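Local coordinates for actin depolymerization factor 2 (PDB 2XFA), which probably binds actin and promotes the disassembly of its filaments, as a malaria-parasite member of the ADF/cofilin family, at residues Asn29-Glu37 with Asn66-Ala77; Met6-Asp14 with Leu109-Lys120. All coordinates share one frame; numbering follows the deposited sequence.

Contact 1 of 2, residues Asn29-Glu37 with Asn66-Ala77; sequences NKYIIYKIE and NLKNTECRYIIA
Ile-32 and Tyr-34 on one strand pair with Ile-76 and Tyr-74 on the other, and four backbone hydrogen bonds zip the antiparallel strands 31-37 and 73-77 together. At each of these two hydrogen-bonded pairs the N-H of one residue meets the C=O of the other; the straightest runs from Tyr-34 N to Tyr-74 O (2.8 Å, 172° at the hydrogen). Between them, at the non-hydrogen-bonded pair Ile-33/Ile-75, CA-H...O contacts run from Ile-33 CA to Tyr-74 O and from Ile-75 CA to Ile-32 O.

The apolar contacts split over the two faces of the sheet. On the face of Tyr-34, Ile-76 CD1 reaches the ring edge at CE2 (3.4 Å), while Ile-32 CG2 lies over one ring face, toward the rim. The phenol oxygen of Tyr-34 goes on to a hydrogen bond with Cys-16 O, and helix 14-24 lays Phe-20 against both Tyr-34 and Ile-76. On the other face, Ile-33 lies alongside Ile-75, CG1 to CG1 at 3.9 Å. Ile-33 CG1 stands beside the backbone N (chi1 -66°), and the extended branch carries Ile-33 CD1 to Asn-66 CB, 3.5 Å away, tying in the chain that follows helix 56-65.

Charge gathers at the Arg-73 end. Lys-35 CB sits over the rim of one guanidinium face, 3.6 Å above its plane, and the two side chains run alongside each other. Arg-73 NH2 forms a salt bridge with Glu-71 OE1 (3.2 Å), NH1 donates to Cys-72 O nearly in the guanidinium plane, and NE pairs with Asp-45 of strand 41-48.

These are two central strands of the ADF-homology sheet: backbone bonds set their register, mostly apolar side chains line both faces, and two carboxylates probably offset the positive charge that Arg-73 and Lys-35 bring together.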
loop_
_atom_site.group_PDB
_atom_site.type_symbol
_atom_site.label_atom_id
_atom_site.label_comp_id
_atom_site.label_asym_id
_atom_site.label_seq_id
_atom_site.Cartn_x
_atom_site.Cartn_y
_atom_site.Cartn_z
ATOM N N ASN A 29 8.289 10.799 0.979
ATOM C CA ASN A 29 7.300 9.976 1.668
ATOM C C ASN A 29 7.865 8.582 1.840
ATOM O O ASN A 29 8.509 8.064 0.932
ATOM C CB ASN A 29 6.009 9.879 0.854
ATOM C CG ASN A 29 5.302 11.215 0.702
ATOM O OD1 ASN A 29 5.256 12.023 1.634
ATOM N ND2 ASN A 29 4.719 11.440 -0.473
ATOM N N LYS A 30 7.622 7.964 2.987
ATOM C CA LYS A 30 8.024 6.579 3.179
ATOM C C LYS A 30 6.917 5.596 2.786
ATOM O O LYS A 30 7.199 4.502 2.318
ATOM C CB LYS A 30 8.453 6.333 4.621
ATOM C CG LYS A 30 9.551 5.299 4.755
ATOM C CD LYS A 30 10.835 5.811 4.143
ATOM C CE LYS A 30 11.892 4.725 4.074
ATOM N NZ LYS A 30 13.114 5.196 3.358
ATOM N N TYR A 31 5.661 5.966 3.036
ATOM C CA TYR A 31 4.544 5.174 2.581
ATOM C C TYR A 31 3.336 6.051 2.398
ATOM O O TYR A 31 3.261 7.138 2.938
ATOM C CB TYR A 31 4.215 3.967 3.484
ATOM C CG TYR A 31 3.670 4.273 4.858
ATOM C CD1 TYR A 31 2.322 4.508 5.058
ATOM C CD2 TYR A 31 4.500 4.300 5.957
ATOM C CE1 TYR A 31 1.824 4.777 6.307
ATOM C CE2 TYR A 31 4.008 4.568 7.217
ATOM C CZ TYR A 31 2.670 4.807 7.382
ATOM O OH TYR A 31 2.179 5.076 8.629
ATOM N N ILE A 32 2.411 5.582 1.583
ATOM C CA ILE A 32 1.192 6.322 1.332
ATOM C C ILE A 32 0.120 5.285 1.480
ATOM O O ILE A 32 0.315 4.159 1.041
ATOM C CB ILE A 32 1.114 6.847 -0.086
ATOM C CG1 ILE A 32 2.329 7.717 -0.402
ATOM C CG2 ILE A 32 -0.173 7.633 -0.279
ATOM C CD1 ILE A 32 2.612 7.830 -1.909
ATOM N N ILE A 33 -0.983 5.649 2.136
ATOM C CA ILE A 33 -2.159 4.802 2.172
ATOM C C ILE A 33 -3.264 5.559 1.428
ATOM O O ILE A 33 -3.446 6.741 1.649
ATOM C CB ILE A 33 -2.571 4.471 3.632
ATOM C CG1 ILE A 33 -1.481 3.622 4.288
ATOM C CG2 ILE A 33 -3.859 3.679 3.662
ATOM C CD1 ILE A 33 -1.668 3.406 5.729
ATOM N N TYR A 34 -3.955 4.878 0.518
ATOM C CA TYR A 34 -5.005 5.480 -0.295
ATOM C C TYR A 34 -6.316 4.840 0.065
ATOM O O TYR A 34 -6.336 3.682 0.479
ATOM C CB TYR A 34 -4.789 5.153 -1.782
ATOM C CG TYR A 34 -3.537 5.690 -2.379
ATOM C CD1 TYR A 34 -3.486 6.983 -2.870
ATOM C CD2 TYR A 34 -2.400 4.902 -2.474
ATOM C CE1 TYR A 34 -2.339 7.480 -3.439
ATOM C CE2 TYR A 34 -1.249 5.391 -3.028
ATOM C CZ TYR A 34 -1.227 6.687 -3.516
ATOM O OH TYR A 34 -0.083 7.185 -4.079
ATOM N N LYS A 35 -7.421 5.543 -0.173
ATOM C CA LYS A 35 -8.707 4.937 0.069
ATOM C C LYS A 35 -9.705 5.419 -0.964
ATOM O O LYS A 35 -9.465 6.389 -1.675
ATOM C CB LYS A 35 -9.211 5.328 1.459
ATOM C CG LYS A 35 -9.557 6.791 1.541
ATOM C CD LYS A 35 -9.768 7.262 2.981
ATOM C CE LYS A 35 -10.919 8.272 3.043
ATOM N NZ LYS A 35 -10.557 9.517 3.777
ATOM N N ILE A 36 -10.829 4.730 -1.062
ATOM C CA ILE A 36 -11.905 5.232 -1.909
ATOM C C ILE A 36 -12.834 6.081 -1.061
ATOM O O ILE A 36 -13.451 5.600 -0.115
ATOM C CB ILE A 36 -12.659 4.100 -2.608
ATOM C CG1 ILE A 36 -11.669 3.301 -3.464
ATOM C CG2 ILE A 36 -13.798 4.673 -3.465
ATOM C CD1 ILE A 36 -12.188 1.973 -3.975
ATOM N N GLU A 37 -12.892 7.361 -1.383
ATOM C CA GLU A 37 -13.771 8.274 -0.679
ATOM C C GLU A 37 -15.128 8.356 -1.355
ATOM O O GLU A 37 -15.224 8.465 -2.578
ATOM C CB GLU A 37 -13.143 9.662 -0.605
ATOM C CG GLU A 37 -13.725 10.522 0.505
ATOM C CD GLU A 37 -13.165 11.932 0.514
ATOM O OE1 GLU A 37 -12.959 12.500 -0.584
ATOM O OE2 GLU A 37 -12.941 12.466 1.624
ATOM N N ASN A 66 -2.215 1.853 10.985
ATOM C CA ASN A 66 -3.164 2.664 10.202
ATOM C C ASN A 66 -4.275 1.867 9.527
ATOM O O ASN A 66 -5.108 2.440 8.827
ATOM C CB ASN A 66 -2.449 3.452 9.094
ATOM C CG ASN A 66 -1.541 4.543 9.629
ATOM O OD1 ASN A 66 -0.312 4.423 9.586
ATOM N ND2 ASN A 66 -2.140 5.621 10.130
ATOM N N LEU A 67 -4.282 0.555 9.713
ATOM C CA LEU A 67 -5.253 -0.306 9.048
ATOM C C LEU A 67 -6.278 -0.844 10.028
ATOM O O LEU A 67 -6.043 -0.840 11.231
ATOM C CB LEU A 67 -4.524 -1.477 8.371
ATOM C CG LEU A 67 -3.476 -1.001 7.350
ATOM C CD1 LEU A 67 -2.704 -2.188 6.770
ATOM C CD2 LEU A 67 -4.148 -0.179 6.237
ATOM N N LYS A 68 -7.405 -1.337 9.522
ATOM C CA LYS A 68 -8.419 -1.949 10.396
ATOM C C LYS A 68 -8.917 -3.243 9.786
ATOM O O LYS A 68 -8.804 -3.454 8.594
ATOM C CB LYS A 68 -9.611 -1.008 10.571
ATOM C CG LYS A 68 -9.247 0.393 11.046
ATOM C CD LYS A 68 -10.505 1.183 11.438
ATOM C CE LYS A 68 -10.161 2.470 12.187
ATOM N NZ LYS A 68 -11.387 3.230 12.582
ATOM N N ASN A 69 -9.529 -4.081 10.600
ATOM C CA ASN A 69 -10.058 -5.340 10.119
ATOM C C ASN A 69 -11.295 -5.159 9.249
ATOM O O ASN A 69 -11.810 -6.108 8.699
ATOM C CB ASN A 69 -10.457 -6.167 11.313
ATOM C CG ASN A 69 -9.781 -7.483 11.345
ATOM O OD1 ASN A 69 -8.917 -7.783 10.494
ATOM N ND2 ASN A 69 -10.140 -8.291 12.336
ATOM N N THR A 70 -11.820 -3.946 9.176
ATOM C CA THR A 70 -13.145 -3.769 8.603
ATOM C C THR A 70 -13.125 -2.817 7.409
ATOM O O THR A 70 -14.180 -2.424 6.921
ATOM C CB THR A 70 -14.097 -3.126 9.623
ATOM O OG1 THR A 70 -13.535 -1.864 10.004
ATOM C CG2 THR A 70 -14.301 -4.022 10.850
ATOM N N GLU A 71 -11.943 -2.405 6.967
ATOM C CA GLU A 71 -11.857 -1.583 5.771
ATOM C C GLU A 71 -10.663 -1.841 4.856
ATOM O O GLU A 71 -9.533 -1.983 5.311
ATOM C CB GLU A 71 -11.943 -0.104 6.099
ATOM C CG GLU A 71 -10.968 0.414 7.088
ATOM C CD GLU A 71 -11.395 1.784 7.573
ATOM O OE1 GLU A 71 -12.245 2.401 6.889
ATOM O OE2 GLU A 71 -10.900 2.234 8.630
ATOM N N CYS A 72 -10.944 -1.860 3.553
ATOM C CA CYS A 72 -9.915 -2.002 2.523
ATOM C C CYS A 72 -9.068 -0.747 2.319
ATOM O O CYS A 72 -9.554 0.378 2.428
ATOM C CB CYS A 72 -10.567 -2.406 1.209
ATOM S SG CYS A 72 -11.509 -3.914 1.324
ATOM N N ARG A 73 -7.780 -0.956 2.042
ATOM C CA ARG A 73 -6.862 0.118 1.685
ATOM C C ARG A 73 -5.891 -0.301 0.561
ATOM O O ARG A 73 -5.630 -1.469 0.377
ATOM C CB ARG A 73 -6.040 0.568 2.891
ATOM C CG ARG A 73 -6.857 1.310 3.991
ATOM C CD ARG A 73 -7.561 2.533 3.411
ATOM N NE ARG A 73 -8.160 3.394 4.436
ATOM C CZ ARG A 73 -9.454 3.408 4.732
ATOM N NH1 ARG A 73 -10.283 2.595 4.093
ATOM N NH2 ARG A 73 -9.922 4.231 5.677
ATOM N N TYR A 74 -5.356 0.674 -0.167
ATOM C CA TYR A 74 -4.180 0.429 -0.997
ATOM C C TYR A 74 -3.020 1.077 -0.287
ATOM O O TYR A 74 -3.120 2.210 0.187
ATOM C CB TYR A 74 -4.317 1.096 -2.368
ATOM C CG TYR A 74 -5.565 0.742 -3.110
ATOM C CD1 TYR A 74 -5.836 -0.567 -3.444
ATOM C CD2 TYR A 74 -6.474 1.719 -3.470
ATOM C CE1 TYR A 74 -6.976 -0.899 -4.153
ATOM C CE2 TYR A 74 -7.613 1.401 -4.168
ATOM C CZ TYR A 74 -7.848 0.086 -4.510
ATOM O OH TYR A 74 -8.973 -0.245 -5.212
ATOM N N ILE A 75 -1.919 0.370 -0.193
ATOM C CA ILE A 75 -0.744 0.957 0.405
ATOM C C ILE A 75 0.421 0.904 -0.593
ATOM O O ILE A 75 0.668 -0.131 -1.213
ATOM C CB ILE A 75 -0.356 0.188 1.698
ATOM C CG1 ILE A 75 -1.559 0.124 2.662
ATOM C CG2 ILE A 75 0.843 0.818 2.370
ATOM C CD1 ILE A 75 -2.129 -1.276 2.774
ATOM N N ILE A 76 1.101 2.030 -0.758
ATOM C CA ILE A 76 2.381 2.043 -1.426
ATOM C C ILE A 76 3.472 2.321 -0.383
ATOM O O ILE A 76 3.385 3.301 0.352
ATOM C CB ILE A 76 2.412 3.092 -2.560
ATOM C CG1 ILE A 76 1.354 2.747 -3.612
ATOM C CG2 ILE A 76 3.794 3.124 -3.223
ATOM C CD1 ILE A 76 1.210 3.787 -4.689
ATOM N N ALA A 77 4.492 1.465 -0.342
ATOM C CA ALA A 77 5.566 1.564 0.632
ATOM C C ALA A 77 6.931 1.411 -0.027
ATOM O O ALA A 77 7.143 0.503 -0.815
ATOM C CB ALA A 77 5.413 0.494 1.670
#

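Contact 2 of 2, residues Met6-Asp14 with Leu109-Lys120; sequences MVSGVNVSD and LYAASKESLVRK
Val-12 and Val-10 are the two pegs by which the N-terminal strand-and-loop 6-14 rests on segment 109-120, the later part of helix 104-118 and what follows it, with Ala-112 receiving the chain end. Val-12 points at the last part of 109-120. Its CG2, beside the backbone N, lies 4.2 Å from Ser-116 CB and also faces the end of Lys-120, but that side chain is modelled too close to Ser-116, which leaves this side of Val-12 less certain. CG1, anti to that N (chi1 -171°), makes a looser contact with Leu-117 CD2 at 4.4 Å.

Val-10 fits between Leu-109 and Ser-113, one helical turn apart. Val-10 CG1 touches Leu-109 CG at 3.9 Å, though its nearly eclipsed chi1 (3°) crowds it against Ser-113 OG and makes the rotamer doubtful. The Ser-113 hydroxyl donates to Leu-109 O (2.7 Å) within the helix and accepts from a water 2.9 Å from OG. The same water is weakly bonded to Ser-8 O and Val-10 N, so it probably bridges helix and loop.

Ala-112 offers its CB to Met-6 CB at 3.9 Å, and Ser-8 CB packs on Leu-109 CD1 at 3.5 Å; Met-6 and Ser-8 are both poorly ordered, so this end of the contact is less certain.

Segment 6-14 thus runs along the helix at the margin of the sheet: strand 11-12 pairs with strand 41-48, Val-10 also touches Ile-42, and the helix turns Leu-109, Ser-113 and Leu-117 toward strand 31-37.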
loop_
_atom_site.group_PDB
_atom_site.type_symbol
_atom_site.label_atom_id
_atom_site.label_comp_id
_atom_site.label_asym_id
_atom_site.label_seq_id
_atom_site.Cartn_x
_atom_site.Cartn_y
_atom_site.Cartn_z
ATOM N N MET A 6 -13.522 -5.665 -12.559
ATOM C CA MET A 6 -14.853 -5.372 -13.083
ATOM C C MET A 6 -14.988 -3.889 -13.438
ATOM O O MET A 6 -14.058 -3.108 -13.229
ATOM C CB MET A 6 -15.926 -5.792 -12.077
ATOM C CG MET A 6 -17.097 -6.549 -12.685
ATOM S SD MET A 6 -18.319 -5.475 -13.465
ATOM C CE MET A 6 -18.698 -4.375 -12.100
ATOM N N VAL A 7 -16.148 -3.507 -13.969
ATOM C CA VAL A 7 -16.368 -2.144 -14.457
ATOM C C VAL A 7 -17.198 -1.285 -13.497
ATOM O O VAL A 7 -18.266 -0.795 -13.866
ATOM C CB VAL A 7 -17.073 -2.147 -15.838
ATOM C CG1 VAL A 7 -16.900 -0.799 -16.530
ATOM C CG2 VAL A 7 -16.553 -3.281 -16.710
ATOM N N SER A 8 -16.710 -1.102 -12.271
ATOM C CA SER A 8 -17.381 -0.216 -11.317
ATOM C C SER A 8 -16.887 1.227 -11.448
ATOM O O SER A 8 -15.887 1.496 -12.118
ATOM C CB SER A 8 -17.244 -0.727 -9.878
ATOM O OG SER A 8 -18.198 -1.743 -9.606
ATOM N N GLY A 9 -17.588 2.152 -10.801
ATOM C CA GLY A 9 -17.445 3.559 -11.129
ATOM C C GLY A 9 -16.647 4.463 -10.209
ATOM O O GLY A 9 -17.200 5.406 -9.641
ATOM N N VAL A 10 -15.347 4.206 -10.083
ATOM C CA VAL A 10 -14.475 5.112 -9.338
ATOM C C VAL A 10 -13.304 5.619 -10.198
ATOM O O VAL A 10 -12.807 4.899 -11.065
ATOM C CB VAL A 10 -13.984 4.479 -8.002
ATOM C CG1 VAL A 10 -14.486 3.052 -7.864
ATOM C CG2 VAL A 10 -12.469 4.545 -7.887
ATOM N N ASN A 11 -12.907 6.874 -9.978
ATOM C CA ASN A 11 -11.754 7.468 -10.651
ATOM C C ASN A 11 -10.635 7.798 -9.663
ATOM O O ASN A 11 -10.809 7.675 -8.437
ATOM C CB ASN A 11 -12.153 8.732 -11.416
ATOM C CG ASN A 11 -12.209 9.968 -10.525
ATOM O OD1 ASN A 11 -12.329 9.863 -9.307
ATOM N ND2 ASN A 11 -12.126 11.146 -11.136
ATOM N N VAL A 12 -9.501 8.243 -10.199
ATOM C CA VAL A 12 -8.291 8.432 -9.401
ATOM C C VAL A 12 -7.877 9.901 -9.304
ATOM O O VAL A 12 -7.580 10.536 -10.314
ATOM C CB VAL A 12 -7.105 7.641 -9.999
ATOM C CG1 VAL A 12 -5.913 7.666 -9.045
ATOM C CG2 VAL A 12 -7.514 6.215 -10.317
ATOM N N SER A 13 -7.833 10.425 -8.084
ATOM C CA SER A 13 -7.442 11.809 -7.836
ATOM C C SER A 13 -5.980 12.065 -8.172
ATOM O O SER A 13 -5.119 11.236 -7.892
ATOM C CB SER A 13 -7.690 12.185 -6.375
ATOM O OG SER A 13 -7.278 13.523 -6.134
ATOM N N ASP A 14 -5.705 13.235 -8.742
ATOM C CA ASP A 14 -4.358 13.589 -9.193
ATOM C C ASP A 14 -3.332 13.738 -8.068
ATOM O O ASP A 14 -2.141 13.526 -8.288
ATOM C CB ASP A 14 -4.406 14.855 -10.049
ATOM C CG ASP A 14 -5.383 14.729 -11.203
ATOM O OD1 ASP A 14 -5.015 14.109 -12.225
ATOM O OD2 ASP A 14 -6.524 15.231 -11.079
ATOM N N LEU A 109 -15.630 -3.349 -4.856
ATOM C CA LEU A 109 -15.225 -2.058 -5.397
ATOM C C LEU A 109 -13.712 -1.817 -5.339
ATOM O O LEU A 109 -13.115 -1.338 -6.297
ATOM C CB LEU A 109 -15.941 -0.930 -4.674
ATOM C CG LEU A 109 -15.913 0.364 -5.488
ATOM C CD1 LEU A 109 -17.036 0.352 -6.532
ATOM C CD2 LEU A 109 -16.033 1.575 -4.580
ATOM N N TYR A 110 -13.086 -2.127 -4.209
ATOM C CA TYR A 110 -11.641 -1.971 -4.117
ATOM C C TYR A 110 -10.903 -2.878 -5.114
ATOM O O TYR A 110 -9.978 -2.448 -5.791
ATOM C CB TYR A 110 -11.154 -2.228 -2.688
ATOM C CG TYR A 110 -11.156 -0.994 -1.833
ATOM C CD1 TYR A 110 -12.286 -0.617 -1.121
ATOM C CD2 TYR A 110 -10.037 -0.207 -1.737
ATOM C CE1 TYR A 110 -12.270 0.520 -0.305
ATOM C CE2 TYR A 110 -10.007 0.911 -0.923
ATOM C CZ TYR A 110 -11.124 1.265 -0.212
ATOM O OH TYR A 110 -11.085 2.388 0.563
ATOM N N ALA A 111 -11.314 -4.133 -5.189
ATOM C CA ALA A 111 -10.687 -5.062 -6.106
ATOM C C ALA A 111 -10.908 -4.605 -7.535
ATOM O O ALA A 111 -10.000 -4.667 -8.344
ATOM C CB ALA A 111 -11.231 -6.468 -5.907
ATOM N N ALA A 112 -12.111 -4.127 -7.839
ATOM C CA ALA A 112 -12.433 -3.790 -9.219
ATOM C C ALA A 112 -11.775 -2.487 -9.642
ATOM O O ALA A 112 -11.698 -2.201 -10.823
ATOM C CB ALA A 112 -13.942 -3.721 -9.429
ATOM N N SER A 113 -11.293 -1.720 -8.666
ATOM C CA SER A 113 -10.670 -0.412 -8.885
ATOM C C SER A 113 -9.147 -0.477 -8.800
ATOM O O SER A 113 -8.450 0.437 -9.239
ATOM C CB SER A 113 -11.148 0.589 -7.817
ATOM O OG SER A 113 -12.549 0.822 -7.894
ATOM N N LYS A 114 -8.636 -1.544 -8.195
ATOM C CA LYS A 114 -7.198 -1.673 -7.957
ATOM C C LYS A 114 -6.395 -1.346 -9.236
ATOM O O LYS A 114 -5.465 -0.531 -9.216
ATOM C CB LYS A 114 -6.908 -3.086 -7.459
ATOM C CG LYS A 114 -5.447 -3.420 -7.206
ATOM C CD LYS A 114 -5.346 -4.882 -6.748
ATOM C CE LYS A 114 -4.021 -5.548 -7.140
ATOM N NZ LYS A 114 -3.073 -5.737 -5.982
ATOM N N GLU A 115 -6.774 -1.974 -10.345
ATOM C CA GLU A 115 -6.097 -1.754 -11.637
ATOM C C GLU A 115 -6.020 -0.286 -12.066
ATOM O O GLU A 115 -5.026 0.159 -12.658
ATOM C CB GLU A 115 -6.775 -2.550 -12.768
ATOM C CG GLU A 115 -6.928 -4.056 -12.524
ATOM C CD GLU A 115 -8.240 -4.423 -11.826
ATOM O OE1 GLU A 115 -9.220 -4.771 -12.531
ATOM O OE2 GLU A 115 -8.285 -4.364 -10.577
ATOM N N SER A 116 -7.092 0.449 -11.803
ATOM C CA SER A 116 -7.171 1.860 -12.159
ATOM C C SER A 116 -6.073 2.624 -11.450
ATOM O O SER A 116 -5.513 3.554 -11.985
ATOM C CB SER A 116 -8.537 2.438 -11.768
ATOM O OG SER A 116 -9.599 1.723 -12.383
ATOM N N LEU A 117 -5.759 2.216 -10.229
ATOM C CA LEU A 117 -4.680 2.854 -9.499
ATOM C C LEU A 117 -3.314 2.333 -9.993
ATOM O O LEU A 117 -2.434 3.111 -10.327
ATOM C CB LEU A 117 -4.832 2.584 -7.999
ATOM C CG LEU A 117 -4.411 3.657 -6.996
ATOM C CD1 LEU A 117 -4.088 3.062 -5.572
ATOM C CD2 LEU A 117 -3.287 4.489 -7.553
ATOM N N VAL A 118 -3.146 1.016 -10.017
ATOM C CA VAL A 118 -1.843 0.402 -10.311
ATOM C C VAL A 118 -1.326 0.806 -11.672
ATOM O O VAL A 118 -0.131 1.045 -11.850
ATOM C CB VAL A 118 -1.904 -1.139 -10.195
ATOM C CG1 VAL A 118 -0.656 -1.790 -10.803
ATOM C CG2 VAL A 118 -2.039 -1.541 -8.714
ATOM N N ARG A 119 -2.221 0.923 -12.638
ATOM C CA ARG A 119 -1.771 1.175 -13.998
ATOM C C ARG A 119 -1.202 2.590 -14.148
ATOM O O ARG A 119 -0.625 2.914 -15.174
ATOM C CB ARG A 119 -2.915 0.956 -14.991
ATOM C CG ARG A 119 -3.856 2.145 -15.042
ATOM C CD ARG A 119 -4.333 2.439 -16.459
ATOM N NE ARG A 119 -5.435 1.560 -16.830
ATOM C CZ ARG A 119 -6.641 1.630 -16.279
ATOM N NH1 ARG A 119 -6.881 2.540 -15.346
ATOM N NH2 ARG A 119 -7.603 0.796 -16.655
ATOM N N LYS A 120 -1.392 3.445 -13.147
ATOM C CA LYS A 120 -0.834 4.804 -13.179
ATOM C C LYS A 120 0.490 4.861 -12.435
ATOM O O LYS A 120 1.162 5.887 -12.423
ATOM C CB LYS A 120 -1.784 5.799 -12.498
ATOM C CG LYS A 120 -2.942 6.277 -13.339
ATOM C CD LYS A 120 -3.862 5.133 -13.694
ATOM C CE LYS A 120 -5.143 5.627 -14.359
ATOM N NZ LYS A 120 -6.092 6.228 -13.379
HETATM O O HOH W 1 -14.057 1.162 -10.296
#

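Contact 1 belongs to the core, its centre about 6 Å from the centre of the chain; contact 2 is a surface contact about 14 Å out. Both reach the same mixed sheet, the first through two neighbouring inner strands and the second through outermost strand 11-12 and helix 104-118, which packs across one face. Direct backbone bonding holds contact 1, whereas contact 2 relies on methyl packing and a bridging water. Tyr-110 joins the two: its O takes a probable hydrogen bond from Tyr-74 OH, and its own hydroxyl has another with Ile-36 N. The helix that packs on one face of the buried strand pair therefore also carries the N-terminal segment.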